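Plm1 (Streptomyces sp. HK803, PDB 4HXY) probably uses NADPH to reduce the beta-keto group of a polyketide intermediate, as the ketoreductase domain of the first module of phoslactomycin biosynthesis. Local coordinates at residues A[177-182]-A[399-404]; A[303-308]-A[343-348]; A[314-319]-A[353-358]. All blocks are in the same frame, centred on the assembly; numbering follows the deposited sequence. Where two conformers were deposited one is given.

Interaction 1 of 3, residues A[177-182]-A[399-404]; sequences PAPQTG and IMSDRA
Thr181 holds its hydroxyl between the backbone N and the carbonyl carbon (chi1 74°), which brings OG1 against Met400 CB while CG2 lies beside the backbone N. Met400 has CG beside its own N (chi1 -66°), which puts that carbon near Gly182 O. The two side chains meet at a slant. Thr181 OG1 lies 3.5 Å from Met400 CB, a van der Waals contact with the first carbon of the side chain. The methyl group faces the backbone instead, with Thr181 CG2 3.6 Å from Met400 O. Thr181 OG1 donates to the next residue, reaching Gly182 O at 2.8 Å. That bond lies in the carbonyl plane, on a lone pair, and it fixes the rotation of the hydroxyl. Gly182 O in turn lies 3.8 Å from Met400 CG.

The segment 177-182 belongs to the connection from strand 167-175 to strand 189-193. In modular ketoreductases such a connection leads from the structural subdomain into the catalytic, Rossmann-type one. Here it runs beside the last part of helix 388-400 and the turn after it, in a small surface contact. Trp7 of strand 6-14 touches Pro179, and Trp184 touches Met400. Gln397 of the same helix donates its NE2 to Pro179 O.

No direct hydrogen bond joins the two segments. A water comes between them: Gly182 N donates to it at 2.8 Å, and the water gives a weak bond to Met400 O at 3.5 Å. Further along, the CB-CG side of the Pro179 ring meets Ser401. Pro179 CG is 3.8 Å from Ser401 OG, and the proline CB also faces the serine CB and OG.

Interaction 2 of 3, residues A[303-308]-A[343-348]; sequences GALLLD and DALARR
Two neighbouring, nearly parallel helices meet here through a small apolar patch and a salt bridge. They are helix 290-310 and helix 333-351 of the Rossmann-type ketoreductase domain, and they pack on the same side of its parallel sheet. Their local axes pass 10.9 Å apart at an angle of 15°. The spacing is wide, so side chains rather than backbones bridge it.

Leu345 fills the middle. Its CD2 reaches the methyl group of Ala304, with Ala304 CB 3.5 Å away. The other branch, CD1, turns toward Leu305 and Asp308, and lies 4.1 Å from Leu305 CD2. Asp308 and Leu345 run alongside each other with reversed directions. On the sheet side, Phe317 and Leu319 of strand 316-322 touch Leu345. Val105 of helix 105-120 touches both Leu345 and Arg348.

Arg348 extends with CG anti to the backbone N, then bends at chi3 (79°), which turns its guanidinium toward Asp308 of helix 290-310. NH2 donates to Asp308 OD2 at 3.0 Å, with an angle of 145° at the hydrogen. The oxygen lies in the guanidinium plane but is itself approached from above the carboxylate plane. Leu305 CD2 packs 3.6 Å from Arg348 NH2, and the leucine lies roughly perpendicular to the arginine chain. A water accepts from Arg348 NE at 2.9 Å and lies 3.0 Å from Asp308 OD2. A methionine in place of Arg348 would remove the guanidinium and would probably leave Asp308 OD2 without its charged mate and the water without its NE donor.

The other oxygen, Asp308 OD1, makes a salt bridge with Arg349. Two arginines flank one buried carboxylate, which probably favours the ionised form of Asp308, with each oxygen facing a different arginine.

Interaction 3 of 3, residues A[314-319]-A[353-358]; sequences LDDFVL and GKRAVS
Asp316 OD1 is gripped by two nitrogens of Arg355, at 2.8 Å from NH1 and 3.1 Å from NE. The arginine bends at chi3 (63°), which lays the NE and NH1 edge along this oxygen. NH1 meets the syn lone pair of OD1, whereas NE comes from above the carboxylate plane. The two flat groups stand 75° apart. Arg355 NE also makes a weak bond to Asp315 O. NH1 has a second acceptor in Ile399 O of helix 388-400.

Beyond this pair the segments run as neighbouring parallel strands, 316-322 and 357-361, in the central sheet of the Rossmann-type fold. Val357 N donates to Phe317 O at 3.0 Å. Val357 O then receives Leu319 N at 2.8 Å, a nearly straight bond with 176° at the hydrogen.

Val318 and Val357 lie side by side on the face that also meets Ile399. Their CG1 atoms are 4.1 Å apart. Leu319 and Ser358 point to the other face, where helix 333-351 packs and Ser358 OG bonds to Asp343. Phe317 CD2 lies 4.0 Å from Ala356 CB, and the ring makes a cation-pi contact with Arg349.

Strand pairing sets the register. The two N-H donors probably stabilise the negative charge on Asp316 OD1, and the grip is likely to hold the Arg355 guanidinium against turning.

Followed from the N terminus, the chain leaves strand 167-175 and reaches 177-182, the connection into the catalytic part. Interaction 1 closes a loop of 216 residues where 399-404 meets it. Interactions 2 and 3 both fall within that loop. They cross each other, because helix 290-310 leads into strand 316-322 and helix 333-351 into strand 357-361. Interaction 2 pairs the two helices and interaction 3 the two strands. They touch where Ala346 packs on Ala356. Interactions 1 and 3 meet at Ile399, which brings helix 388-400 against the face of the sheet away from helices 290-310 and 333-351. Interactions 1 and 2 do not touch.

Interaction 1 of 3, residues A[177-182]-A[399-404]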
loop_
_atom_site.group_PDB
_atom_site.type_symbol
_atom_site.label_atom_id
_atom_site.label_comp_id
_atom_site.label_asym_id
_atom_site.label_seq_id
_atom_site.Cartn_x
_atom_site.Cartn_y
_atom_site.Cartn_z
ATOM N N PRO A 177 -6.668 9.785 -16.469
ATOM C CA PRO A 177 -7.825 9.332 -17.229
ATOM C C PRO A 177 -8.259 7.935 -16.801
ATOM O O PRO A 177 -7.424 7.110 -16.423
ATOM C CB PRO A 177 -7.318 9.301 -18.673
ATOM C CG PRO A 177 -6.172 10.219 -18.713
ATOM C CD PRO A 177 -5.545 10.173 -17.345
ATOM N N ALA A 178 -9.549 7.674 -16.878
ATOM C CA ALA A 178 -10.089 6.303 -16.655
ATOM C C ALA A 178 -9.959 5.499 -17.944
ATOM O O ALA A 178 -10.344 5.974 -19.014
ATOM C CB ALA A 178 -11.527 6.364 -16.213
ATOM N N PRO A 179 -9.412 4.274 -17.857
ATOM C CA PRO A 179 -9.293 3.405 -19.007
ATOM C C PRO A 179 -10.653 3.141 -19.678
ATOM O O PRO A 179 -11.659 3.025 -19.013
ATOM C CB PRO A 179 -8.727 2.104 -18.403
ATOM C CG PRO A 179 -8.021 2.556 -17.187
ATOM C CD PRO A 179 -8.865 3.638 -16.642
ATOM N N GLN A 180 -10.653 3.071 -21.000
ATOM C CA GLN A 180 -11.855 2.735 -21.761
ATOM C C GLN A 180 -11.560 1.430 -22.490
ATOM O O GLN A 180 -10.844 1.421 -23.479
ATOM C CB GLN A 180 -12.215 3.874 -22.713
ATOM C CG GLN A 180 -12.594 5.160 -21.981
ATOM C CD GLN A 180 -12.907 6.321 -22.902
ATOM O OE1 GLN A 180 -13.057 7.460 -22.445
ATOM N NE2 GLN A 180 -13.039 6.042 -24.199
ATOM N N THR A 181 -12.127 0.335 -21.989
ATOM C CA THR A 181 -11.679 -1.029 -22.311
ATOM C C THR A 181 -12.791 -1.956 -22.763
ATOM O O THR A 181 -13.974 -1.624 -22.665
ATOM C CB THR A 181 -11.041 -1.721 -21.064
ATOM O OG1 THR A 181 -12.069 -2.108 -20.130
ATOM C CG2 THR A 181 -10.014 -0.817 -20.374
ATOM N N GLY A 182 -12.369 -3.136 -23.214
ATOM C CA GLY A 182 -13.268 -4.259 -23.432
ATOM C C GLY A 182 -13.656 -4.922 -22.118
ATOM O O GLY A 182 -13.319 -4.446 -21.026
ATOM N N ILE A 399 -8.089 -3.749 -14.910
ATOM C CA ILE A 399 -7.525 -5.010 -15.357
ATOM C C ILE A 399 -7.265 -4.973 -16.851
ATOM O O ILE A 399 -6.210 -5.434 -17.301
ATOM C CB ILE A 399 -8.457 -6.212 -14.992
ATOM C CG1 ILE A 399 -8.582 -6.354 -13.482
ATOM C CG2 ILE A 399 -7.947 -7.537 -15.640
ATOM C CD1 ILE A 399 -9.678 -7.291 -13.029
ATOM N N MET A 400 -8.224 -4.429 -17.611
ATOM C CA MET A 400 -8.215 -4.519 -19.067
ATOM C C MET A 400 -7.477 -3.352 -19.728
ATOM O O MET A 400 -7.403 -3.279 -20.955
ATOM C CB MET A 400 -9.647 -4.602 -19.598
ATOM C CG MET A 400 -10.389 -5.906 -19.196
ATOM S SD MET A 400 -9.567 -7.390 -19.791
ATOM C CE MET A 400 -9.915 -7.352 -21.556
ATOM N N SER A 401 -6.946 -2.452 -18.914
ATOM C CA SER A 401 -6.248 -1.258 -19.404
ATOM C C SER A 401 -5.118 -1.604 -20.381
ATOM O O SER A 401 -4.342 -2.515 -20.125
ATOM C CB SER A 401 -5.684 -0.489 -18.200
ATOM O OG SER A 401 -5.014 0.692 -18.604
ATOM N N ASP A 402 -5.032 -0.871 -21.489
ATOM C CA ASP A 402 -4.005 -1.136 -22.519
ATOM C C ASP A 402 -2.602 -0.782 -22.039
ATOM O O ASP A 402 -1.611 -1.257 -22.605
ATOM C CB ASP A 402 -4.305 -0.438 -23.863
ATOM C CG ASP A 402 -4.672 1.036 -23.724
ATOM O OD1 ASP A 402 -5.258 1.590 -24.700
ATOM O OD2 ASP A 402 -4.390 1.651 -22.669
ATOM N N ARG A 403 -2.531 0.038 -20.996
ATOM C CA ARG A 403 -1.266 0.403 -20.386
ATOM C C ARG A 403 -1.218 0.074 -18.896
ATOM O O ARG A 403 -2.182 0.270 -18.154
ATOM C CB ARG A 403 -0.986 1.881 -20.613
ATOM C CG ARG A 403 -0.419 2.163 -22.001
ATOM C CD ARG A 403 -0.293 3.653 -22.257
ATOM N NE ARG A 403 -1.596 4.313 -22.245
ATOM C CZ ARG A 403 -2.525 4.183 -23.195
ATOM N NH1 ARG A 403 -2.308 3.401 -24.257
ATOM N NH2 ARG A 403 -3.683 4.845 -23.093
ATOM N N ALA A 404 -0.065 -0.429 -18.483
ATOM C CA ALA A 404 0.195 -0.801 -17.100
ATOM C C ALA A 404 0.188 0.435 -16.219
ATOM O O ALA A 404 0.657 1.489 -16.623
ATOM C CB ALA A 404 1.551 -1.500 -17.008
HETATM O O HOH W 1 -9.684 -3.841 -23.531
#

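Interaction 2 of 3, residues A[303-308]-A[343-348]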
loop_
_atom_site.group_PDB
_atom_site.type_symbol
_atom_site.label_atom_id
_atom_site.label_comp_id
_atom_site.label_asym_id
_atom_site.label_seq_id
_atom_site.Cartn_x
_atom_site.Cartn_y
_atom_site.Cartn_z
ATOM N N GLY A 303 0.396 -13.277 2.197
ATOM C CA GLY A 303 -0.480 -13.921 1.210
ATOM C C GLY A 303 -0.137 -13.562 -0.227
ATOM O O GLY A 303 0.001 -14.421 -1.087
ATOM N N ALA A 304 -0.003 -12.273 -0.509
ATOM C CA ALA A 304 0.316 -11.845 -1.860
ATOM C C ALA A 304 1.674 -12.340 -2.337
ATOM O O ALA A 304 1.810 -12.742 -3.507
ATOM C CB ALA A 304 0.234 -10.332 -1.964
ATOM N N LEU A 305 2.670 -12.302 -1.445
ATOM C CA LEU A 305 4.014 -12.740 -1.767
ATOM C C LEU A 305 4.015 -14.239 -2.041
ATOM O O LEU A 305 4.711 -14.705 -2.941
ATOM C CB LEU A 305 4.984 -12.434 -0.635
ATOM C CG LEU A 305 5.360 -10.952 -0.542
ATOM C CD1 LEU A 305 6.030 -10.644 0.808
ATOM C CD2 LEU A 305 6.216 -10.445 -1.701
ATOM N N LEU A 306 3.244 -14.979 -1.254
ATOM C CA LEU A 306 3.168 -16.440 -1.447
ATOM C C LEU A 306 2.485 -16.746 -2.778
ATOM O O LEU A 306 2.974 -17.579 -3.558
ATOM C CB LEU A 306 2.418 -17.091 -0.295
ATOM C CG LEU A 306 2.317 -18.622 -0.291
ATOM C CD1 LEU A 306 3.691 -19.282 -0.335
ATOM C CD2 LEU A 306 1.533 -19.067 0.932
ATOM N N LEU A 307 1.403 -16.028 -3.080
ATOM C CA LEU A 307 0.704 -16.215 -4.355
ATOM C C LEU A 307 1.610 -15.910 -5.539
ATOM O O LEU A 307 1.594 -16.616 -6.538
ATOM C CB LEU A 307 -0.542 -15.349 -4.444
ATOM C CG LEU A 307 -1.718 -15.771 -3.564
ATOM C CD1 LEU A 307 -2.654 -14.581 -3.311
ATOM C CD2 LEU A 307 -2.472 -16.948 -4.181
ATOM N N ASP A 308 2.357 -14.816 -5.449
ATOM C CA ASP A 308 3.266 -14.412 -6.506
ATOM C C ASP A 308 4.305 -15.511 -6.740
ATOM O O ASP A 308 4.611 -15.863 -7.886
ATOM C CB ASP A 308 3.952 -13.089 -6.129
ATOM C CG ASP A 308 5.060 -12.692 -7.095
ATOM O OD1 ASP A 308 4.798 -12.435 -8.283
ATOM O OD2 ASP A 308 6.209 -12.635 -6.649
ATOM N N ASP A 343 1.002 -2.442 -3.657
ATOM C CA ASP A 343 1.235 -1.620 -4.835
ATOM C C ASP A 343 2.636 -1.895 -5.355
ATOM O O ASP A 343 2.843 -1.979 -6.563
ATOM C CB ASP A 343 1.051 -0.131 -4.497
ATOM C CG ASP A 343 -0.344 0.184 -3.953
ATOM O OD1 ASP A 343 -1.274 -0.647 -4.120
ATOM O OD2 ASP A 343 -0.537 1.287 -3.360
ATOM N N ALA A 344 3.598 -2.074 -4.443
ATOM C CA ALA A 344 4.980 -2.350 -4.855
ATOM C C ALA A 344 5.126 -3.722 -5.480
ATOM O O ALA A 344 5.877 -3.874 -6.428
ATOM C CB ALA A 344 5.960 -2.209 -3.703
ATOM N N LEU A 345 4.407 -4.709 -4.945
ATOM C CA LEU A 345 4.461 -6.057 -5.490
ATOM C C LEU A 345 3.936 -6.057 -6.930
ATOM O O LEU A 345 4.522 -6.720 -7.780
ATOM C CB LEU A 345 3.654 -7.027 -4.644
ATOM C CG LEU A 345 3.577 -8.446 -5.171
ATOM C CD1 LEU A 345 4.959 -9.069 -5.321
ATOM C CD2 LEU A 345 2.666 -9.249 -4.241
ATOM N N ALA A 346 2.861 -5.322 -7.218
ATOM C CA ALA A 346 2.380 -5.274 -8.592
ATOM C C ALA A 346 3.463 -4.715 -9.508
ATOM O O ALA A 346 3.670 -5.234 -10.604
ATOM C CB ALA A 346 1.080 -4.493 -8.723
ATOM N N ARG A 347 4.137 -3.646 -9.078
ATOM C CA ARG A 347 5.234 -3.072 -9.878
ATOM C C ARG A 347 6.348 -4.098 -10.091
ATOM O O ARG A 347 6.884 -4.228 -11.193
ATOM C CB ARG A 347 5.798 -1.813 -9.215
ATOM C CG ARG A 347 4.861 -0.644 -9.240
ATOM C CD ARG A 347 5.522 0.683 -8.870
ATOM N NE ARG A 347 5.825 0.775 -7.444
ATOM C CZ ARG A 347 7.039 0.685 -6.900
ATOM N NH1 ARG A 347 8.136 0.518 -7.655
ATOM N NH2 ARG A 347 7.153 0.786 -5.577
ATOM N N ARG A 348 6.683 -4.809 -9.030
ATOM C CA ARG A 348 7.759 -5.794 -9.057
ATOM C C ARG A 348 7.443 -6.904 -10.049
ATOM O O ARG A 348 8.294 -7.298 -10.864
ATOM C CB ARG A 348 8.021 -6.366 -7.665
ATOM C CG ARG A 348 9.289 -7.178 -7.563
ATOM C CD ARG A 348 9.442 -7.803 -6.199
ATOM N NE ARG A 348 8.618 -9.002 -6.038
ATOM C CZ ARG A 348 8.604 -9.768 -4.954
ATOM N NH1 ARG A 348 9.343 -9.461 -3.897
ATOM N NH2 ARG A 348 7.855 -10.862 -4.931
HETATM O O HOH W 2 7.220 -10.290 -8.207
#

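Interaction 3 of 3, residues A[314-319]-A[353-358]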
loop_
_atom_site.group_PDB
_atom_site.type_symbol
_atom_site.label_atom_id
_atom_site.label_comp_id
_atom_site.label_asym_id
_atom_site.label_seq_id
_atom_site.Cartn_x
_atom_site.Cartn_y
_atom_site.Cartn_z
ATOM N N LEU A 314 0.286 -16.518 -14.834
ATOM C CA LEU A 314 -1.142 -16.193 -14.710
ATOM C C LEU A 314 -1.546 -15.232 -15.807
ATOM O O LEU A 314 -0.728 -14.416 -16.257
ATOM C CB LEU A 314 -1.444 -15.515 -13.376
ATOM C CG LEU A 314 -1.176 -16.323 -12.113
ATOM C CD1 LEU A 314 -1.241 -15.420 -10.866
ATOM C CD2 LEU A 314 -2.172 -17.476 -12.038
ATOM N N ASP A 315 -2.812 -15.314 -16.204
ATOM C CA ASP A 315 -3.441 -14.354 -17.101
ATOM C C ASP A 315 -3.601 -12.992 -16.419
ATOM O O ASP A 315 -3.533 -11.947 -17.083
ATOM C CB ASP A 315 -4.841 -14.828 -17.529
ATOM C CG ASP A 315 -4.813 -16.079 -18.422
ATOM O OD1 ASP A 315 -3.776 -16.343 -19.041
ATOM O OD2 ASP A 315 -5.849 -16.775 -18.511
ATOM N N ASP A 316 -3.906 -13.029 -15.118
ATOM C CA ASP A 316 -4.132 -11.840 -14.313
ATOM C C ASP A 316 -3.809 -12.086 -12.849
ATOM O O ASP A 316 -4.036 -13.179 -12.328
ATOM C CB ASP A 316 -5.587 -11.366 -14.449
ATOM C CG ASP A 316 -5.805 -10.570 -15.699
ATOM O OD1 ASP A 316 -5.093 -9.548 -15.888
ATOM O OD2 ASP A 316 -6.670 -10.983 -16.507
ATOM N N PHE A 317 -3.279 -11.055 -12.210
ATOM C CA PHE A 317 -2.920 -11.075 -10.795
ATOM C C PHE A 317 -3.360 -9.729 -10.249
ATOM O O PHE A 317 -2.695 -8.713 -10.501
ATOM C CB PHE A 317 -1.404 -11.265 -10.692
ATOM C CG PHE A 317 -0.866 -11.418 -9.295
ATOM C CD1 PHE A 317 -0.781 -12.654 -8.699
ATOM C CD2 PHE A 317 -0.331 -10.337 -8.635
ATOM C CE1 PHE A 317 -0.234 -12.810 -7.426
ATOM C CE2 PHE A 317 0.232 -10.488 -7.359
ATOM C CZ PHE A 317 0.256 -11.723 -6.753
ATOM N N VAL A 318 -4.491 -9.740 -9.543
ATOM C CA VAL A 318 -5.225 -8.533 -9.194
ATOM C C VAL A 318 -5.190 -8.372 -7.686
ATOM O O VAL A 318 -5.699 -9.216 -6.951
ATOM C CB VAL A 318 -6.679 -8.584 -9.679
ATOM C CG1 VAL A 318 -7.418 -7.267 -9.384
ATOM C CG2 VAL A 318 -6.712 -8.870 -11.196
ATOM N N LEU A 319 -4.587 -7.286 -7.243
ATOM C CA LEU A 319 -4.488 -6.993 -5.800
ATOM C C LEU A 319 -5.470 -5.897 -5.375
ATOM O O LEU A 319 -5.543 -4.851 -6.000
ATOM C CB LEU A 319 -3.050 -6.587 -5.468
ATOM C CG LEU A 319 -1.982 -7.602 -5.887
ATOM C CD1 LEU A 319 -0.566 -7.082 -5.592
ATOM C CD2 LEU A 319 -2.189 -8.946 -5.230
ATOM N N GLY A 353 8.078 -9.121 -16.071
ATOM C CA GLY A 353 7.439 -9.487 -17.321
ATOM C C GLY A 353 6.112 -10.195 -17.130
ATOM O O GLY A 353 5.613 -10.853 -18.052
ATOM N N LYS A 354 5.516 -10.038 -15.949
ATOM C CA LYS A 354 4.262 -10.713 -15.624
ATOM C C LYS A 354 3.131 -9.705 -15.448
ATOM O O LYS A 354 3.375 -8.562 -15.076
ATOM C CB LYS A 354 4.426 -11.511 -14.351
ATOM C CG LYS A 354 5.455 -12.649 -14.435
ATOM C CD LYS A 354 5.629 -13.309 -13.088
ATOM C CE LYS A 354 6.787 -14.308 -13.075
ATOM N NZ LYS A 354 6.726 -15.283 -14.214
ATOM N N ARG A 355 1.905 -10.119 -15.735
ATOM C CA ARG A 355 0.750 -9.245 -15.535
ATOM C C ARG A 355 0.453 -9.063 -14.051
ATOM O O ARG A 355 0.563 -10.004 -13.273
ATOM C CB ARG A 355 -0.488 -9.780 -16.273
ATOM C CG ARG A 355 -0.459 -9.406 -17.770
ATOM C CD ARG A 355 -1.648 -9.911 -18.521
ATOM N NE ARG A 355 -2.889 -9.318 -18.043
ATOM C CZ ARG A 355 -3.370 -8.136 -18.411
ATOM N NH1 ARG A 355 -4.532 -7.727 -17.903
ATOM N NH2 ARG A 355 -2.717 -7.363 -19.274
ATOM N N ALA A 356 0.128 -7.824 -13.674
ATOM C CA ALA A 356 -0.287 -7.507 -12.302
ATOM C C ALA A 356 -0.885 -6.129 -12.242
ATOM O O ALA A 356 -0.414 -5.218 -12.910
ATOM C CB ALA A 356 0.882 -7.591 -11.321
ATOM N N VAL A 357 -1.957 -5.975 -11.472
ATOM C CA VAL A 357 -2.476 -4.665 -11.127
ATOM C C VAL A 357 -2.877 -4.624 -9.662
ATOM O O VAL A 357 -3.449 -5.585 -9.145
ATOM C CB VAL A 357 -3.646 -4.244 -12.007
ATOM C CG1 VAL A 357 -4.861 -5.228 -11.896
ATOM C CG2 VAL A 357 -4.027 -2.741 -11.710
ATOM N N SER A 358 -2.567 -3.500 -9.016
ATOM C CA SER A 358 -3.024 -3.231 -7.664
ATOM C C SER A 358 -3.947 -2.043 -7.718
ATOM O O SER A 358 -3.526 -0.950 -8.112
ATOM C CB SER A 358 -1.850 -2.934 -6.748
ATOM O OG SER A 358 -2.279 -2.758 -5.401
HETATM O O HOH W 3 0.525 -12.611 -14.000
HETATM O O HOH W 4 1.299 -12.589 -17.229
#